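Local structure of replication protein B (Plasmid RSF1010, 3H20) at residues V109-D113 with G173-T177; E223-E227 with K249-R255. The protein is the primase of plasmid RSF1010, which synthesises primers on single-stranded DNA so that the plasmid can replicate. All blocks are in the same frame, centred on the assembly; numbering follows the deposited sequence.

Interaction 1: residues V109-D113 with G173-T177; sequences VKVAD and GKTAT. With SO4 (sulfate ion), chain B.
The K110 side chain lies across T175, with its CD and CE running past the threonine hydroxyl. CE comes 3.5 Å from T175 OG1. CG stands anti to the backbone N (chi1 -178°) and the chain beyond it is extended, which carries NZ past T175 to D113. There NZ meets the carboxylate of D113 in a salt bridge. The bond is weak, 3.3 Å from K110 NZ to D113 OD1. The backbones are joined by one hydrogen bond. A176 N gives it to K110 O at 2.9 Å, almost straight on the hydrogen (166°). T175 CG2 packs beside the same carbonyl oxygen. Next to this bond, the CB of A176 rests on V109 CG1, and V111 turns to the other side, where it touches L182 and V183 of helix 179-206.

K110 lies on strand 104-110, part of a four-stranded antiparallel sheet in the N-terminal primase domain. The loop 173-177, which follows strand 167-170 of the same sheet and leads into helix 179-206, passes over the end of this strand. A water takes the N-H of K110 at 2.8 Å and lies within hydrogen-bonding distance of K174 O. A second water donates to both D113 OD1 and T175 OG1, 2.7 Å away from the latter.

A sulfate, probably from the crystallisation liquor, sits against the loop. T175 N reaches its O1 at 2.8 Å and, more weakly, its O3. T175 OG1 donates to O3 at 2.9 Å. K110 NZ stands 3.6 Å from that O3, where its charge would probably favour the anion. Trimming K110 to an alanine would probably leave D113 without its charged mate and uncover the hydroxyl side of T175.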
# COMPACT_ATOMS: atom_id res chain seq x y z
N VAL A 109 18.40 7.69 -6.83
CA VAL A 109 18.25 8.95 -7.58
C VAL A 109 17.85 10.05 -6.60
O VAL A 109 16.86 9.90 -5.87
CB VAL A 109 17.17 8.81 -8.69
CG1 VAL A 109 16.97 10.14 -9.47
CG2 VAL A 109 17.49 7.66 -9.65
N LYS A 110 18.62 11.15 -6.59
CA LYS A 110 18.33 12.31 -5.76
C LYS A 110 17.47 13.28 -6.57
O LYS A 110 17.93 13.83 -7.59
CB LYS A 110 19.62 13.02 -5.31
CG LYS A 110 19.37 14.24 -4.38
CD LYS A 110 20.65 14.89 -3.86
CE LYS A 110 20.29 16.14 -3.02
NZ LYS A 110 21.47 16.76 -2.34
N VAL A 111 16.23 13.48 -6.13
CA VAL A 111 15.31 14.38 -6.85
C VAL A 111 15.23 15.80 -6.27
O VAL A 111 14.78 16.72 -6.95
CB VAL A 111 13.88 13.77 -6.95
CG1 VAL A 111 13.92 12.48 -7.77
CG2 VAL A 111 13.28 13.53 -5.55
N ALA A 112 15.66 15.96 -5.02
CA ALA A 112 15.55 17.23 -4.28
C ALA A 112 16.42 17.16 -3.03
O ALA A 112 16.84 16.08 -2.65
CB ALA A 112 14.09 17.50 -3.89
N ASP A 113 16.67 18.30 -2.39
CA ASP A 113 17.37 18.28 -1.10
C ASP A 113 16.48 17.67 -0.01
O ASP A 113 16.97 17.01 0.91
CB ASP A 113 17.82 19.69 -0.70
CG ASP A 113 18.89 20.25 -1.63
OD1 ASP A 113 19.61 19.47 -2.30
OD2 ASP A 113 19.02 21.48 -1.68
N GLY A 173 26.70 11.78 -6.37
CA GLY A 173 25.96 12.45 -5.29
C GLY A 173 25.13 13.66 -5.69
O GLY A 173 24.55 14.34 -4.83
N LYS A 174 25.05 13.93 -6.99
CA LYS A 174 24.38 15.13 -7.49
C LYS A 174 22.91 14.90 -7.77
O LYS A 174 22.51 13.80 -8.17
CB LYS A 174 25.03 15.61 -8.78
CG LYS A 174 26.40 16.26 -8.62
CD LYS A 174 26.79 16.99 -9.90
CE LYS A 174 26.00 18.29 -10.07
NZ LYS A 174 25.65 18.59 -11.50
N THR A 175 22.11 15.95 -7.62
CA THR A 175 20.68 15.90 -7.96
C THR A 175 20.50 15.58 -9.45
O THR A 175 21.22 16.12 -10.28
CB THR A 175 19.99 17.23 -7.61
OG1 THR A 175 20.17 17.49 -6.21
CG2 THR A 175 18.51 17.19 -7.94
N ALA A 176 19.56 14.70 -9.78
CA ALA A 176 19.25 14.38 -11.19
C ALA A 176 18.77 15.64 -11.93
O ALA A 176 18.11 16.49 -11.33
CB ALA A 176 18.21 13.28 -11.27
N THR A 177 19.12 15.77 -13.21
CA THR A 177 18.62 16.89 -14.04
C THR A 177 17.08 17.01 -13.99
O THR A 177 16.54 18.11 -13.88
CB THR A 177 19.07 16.75 -15.52
OG1 THR A 177 20.51 16.72 -15.57
CG2 THR A 177 18.57 17.93 -16.37
S SO4 B . 23.33 18.98 -6.36
O1 SO4 B . 23.32 18.46 -7.72
O2 SO4 B . 22.43 20.12 -6.28
O3 SO4 B . 22.89 17.94 -5.42
O4 SO4 B . 24.68 19.40 -6.00
O HOH W 1 20.57 11.80 -8.56
O HOH W 2 18.47 19.16 -4.98

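Interaction 2: residues E223-E227 with K249-R255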
# COMPACT_ATOMS: atom_id res chain seq x y z
N GLU A 223 -30.89 0.12 6.35
CA GLU A 223 -30.94 -0.97 5.37
C GLU A 223 -32.34 -1.10 4.76
O GLU A 223 -32.49 -1.23 3.54
CB GLU A 223 -30.56 -2.27 6.08
CG GLU A 223 -29.98 -3.36 5.19
CD GLU A 223 -29.44 -4.53 6.00
OE1 GLU A 223 -28.81 -4.28 7.05
OE2 GLU A 223 -29.64 -5.69 5.57
N TYR A 224 -33.35 -1.05 5.62
CA TYR A 224 -34.75 -1.10 5.20
C TYR A 224 -35.12 0.09 4.31
O TYR A 224 -35.68 -0.09 3.23
CB TYR A 224 -35.67 -1.18 6.43
CG TYR A 224 -37.14 -0.98 6.13
CD1 TYR A 224 -37.94 -2.02 5.66
CD2 TYR A 224 -37.74 0.27 6.34
CE1 TYR A 224 -39.29 -1.83 5.38
CE2 TYR A 224 -39.08 0.47 6.07
CZ TYR A 224 -39.85 -0.58 5.59
OH TYR A 224 -41.17 -0.36 5.33
N ARG A 225 -34.78 1.30 4.76
CA ARG A 225 -35.07 2.53 4.02
C ARG A 225 -34.40 2.56 2.65
O ARG A 225 -34.99 3.02 1.67
CB ARG A 225 -34.67 3.76 4.84
CG ARG A 225 -35.47 3.92 6.13
CD ARG A 225 -34.74 4.79 7.15
NE ARG A 225 -34.84 6.21 6.85
CZ ARG A 225 -35.80 7.01 7.32
NH1 ARG A 225 -36.75 6.55 8.12
NH2 ARG A 225 -35.80 8.30 6.98
N SER A 226 -33.17 2.04 2.58
CA SER A 226 -32.42 1.95 1.33
C SER A 226 -33.15 1.09 0.29
O SER A 226 -33.33 1.51 -0.85
CB SER A 226 -31.02 1.39 1.59
OG SER A 226 -30.15 1.70 0.52
N GLU A 227 -33.58 -0.11 0.70
CA GLU A 227 -34.34 -1.01 -0.17
C GLU A 227 -35.67 -0.38 -0.61
O GLU A 227 -36.02 -0.43 -1.79
CB GLU A 227 -34.59 -2.37 0.50
CG GLU A 227 -33.33 -3.18 0.85
CD GLU A 227 -32.46 -3.52 -0.35
OE1 GLU A 227 -33.01 -3.82 -1.44
OE2 GLU A 227 -31.22 -3.49 -0.22
N LYS A 249 -35.18 -9.28 1.84
CA LYS A 249 -33.78 -8.92 1.61
C LYS A 249 -33.00 -8.82 2.92
O LYS A 249 -31.94 -9.42 3.06
CB LYS A 249 -33.67 -7.63 0.80
CG LYS A 249 -33.78 -7.83 -0.70
CD LYS A 249 -34.34 -6.60 -1.39
CE LYS A 249 -34.05 -6.59 -2.89
NZ LYS A 249 -34.64 -7.75 -3.61
N LEU A 250 -33.55 -8.08 3.88
CA LEU A 250 -32.99 -7.98 5.24
C LEU A 250 -32.85 -9.34 5.94
O LEU A 250 -31.82 -9.61 6.55
CB LEU A 250 -33.82 -7.02 6.10
CG LEU A 250 -33.40 -5.54 6.16
CD1 LEU A 250 -33.43 -4.88 4.78
CD2 LEU A 250 -34.27 -4.76 7.16
N ALA A 251 -33.88 -10.18 5.85
CA ALA A 251 -33.84 -11.52 6.47
C ALA A 251 -32.82 -12.45 5.80
O ALA A 251 -32.14 -13.22 6.48
CB ALA A 251 -35.21 -12.16 6.46
N SER A 252 -32.71 -12.36 4.48
CA SER A 252 -31.72 -13.13 3.72
C SER A 252 -30.28 -12.73 4.07
O SER A 252 -29.36 -13.54 3.93
CB SER A 252 -31.94 -12.95 2.22
OG SER A 252 -33.06 -13.71 1.79
N ARG A 253 -30.11 -11.49 4.52
CA ARG A 253 -28.79 -10.96 4.90
C ARG A 253 -28.53 -11.11 6.41
O ARG A 253 -27.53 -10.61 6.92
CB ARG A 253 -28.63 -9.52 4.41
CG ARG A 253 -28.54 -9.42 2.88
CD ARG A 253 -28.84 -8.02 2.33
NE ARG A 253 -29.20 -8.10 0.90
CZ ARG A 253 -29.59 -7.08 0.14
NH1 ARG A 253 -29.69 -5.85 0.65
NH2 ARG A 253 -29.89 -7.28 -1.13
N GLY A 254 -29.43 -11.81 7.10
CA GLY A 254 -29.22 -12.21 8.49
C GLY A 254 -29.88 -11.37 9.57
O GLY A 254 -29.68 -11.62 10.77
N ARG A 255 -30.66 -10.37 9.17
CA ARG A 255 -31.34 -9.50 10.13
C ARG A 255 -32.41 -10.28 10.88
O ARG A 255 -33.07 -11.15 10.31
CB ARG A 255 -31.96 -8.27 9.46
CG ARG A 255 -30.95 -7.28 8.88
CD ARG A 255 -30.08 -6.66 9.96
NE ARG A 255 -29.21 -5.61 9.43
CZ ARG A 255 -28.33 -4.92 10.15
NH1 ARG A 255 -28.19 -5.16 11.46
NH2 ARG A 255 -27.59 -4.00 9.57
O HOH W 3 -31.15 -4.78 -3.18
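Segment 223-227 is a run of helix 220-234, and segment 249-255 holds the C-terminal end of helix 239-252. The backbones come nearest at Y224 and L250, whose CA atoms are 7.1 Å apart. The second helix closes in a Schellman motif. R255 N bonds to L250 O and G254 N to A251 O, with G254 at positive phi as the C-prime residue. R253 already points toward the first helix, and the reversal at G254 carries the chain on to R255, which does too.

L250 fills the middle of the contact. Its CD1 packs on E223 CG at 3.8 Å and its CD2 on Y224 CB. The Y224 ring turns off to the side, and its hydroxyl hydrogen-bonds D243.

Two salt bridges flank L250. The NE and NH2 edge of the R255 guanidinium is turned to one oxygen of E223, OE1, at 2.8 Å from each. OE1 lies in the guanidinium plane, but the carboxylate is turned 48° from that plane. NH2 meets the oxygen nearly end-on, while NE comes from above the carboxylate. R255 NH1 has a second acid partner, E259.

The other bridge is a single bond, 2.9 Å from R253 NH1 to E227 OE2. Here the planes are 76° apart, and NH1 approaches from above the carboxylate, with OE2 somewhat tilted from the guanidinium plane. A bend at chi2 (-60°) turns the E227 carboxylate so that OE2 reaches R253 and OE1 lies against K249 CD, at 3.1 Å. A water donates to that OE1 at 2.7 Å and weakly links R253 NH2. K249 CB covers one face of the R253 guanidinium.

Such a leucine packed between helices, with salt bridges at the capped helix end, joins neighbouring helices of the C-terminal bundle.

Overall arrangement
The two interactions lie on opposite sides of the chain's centre. Their centres are about 57 Å apart and their nearest atoms about 45 Å apart, and they do not touch. Both segments of interaction 1 come earlier in the chain than those of interaction 2. Interaction 1 belongs to the N-terminal primase domain, and interaction 2 to the C-terminal helix bundle. They share no sheet or helix. The long helix 179-206 starts just after the second segment of interaction 1, and the unmodelled residues 208-216 follow it. Each contact is therefore local to one part of a two-part, extended primase.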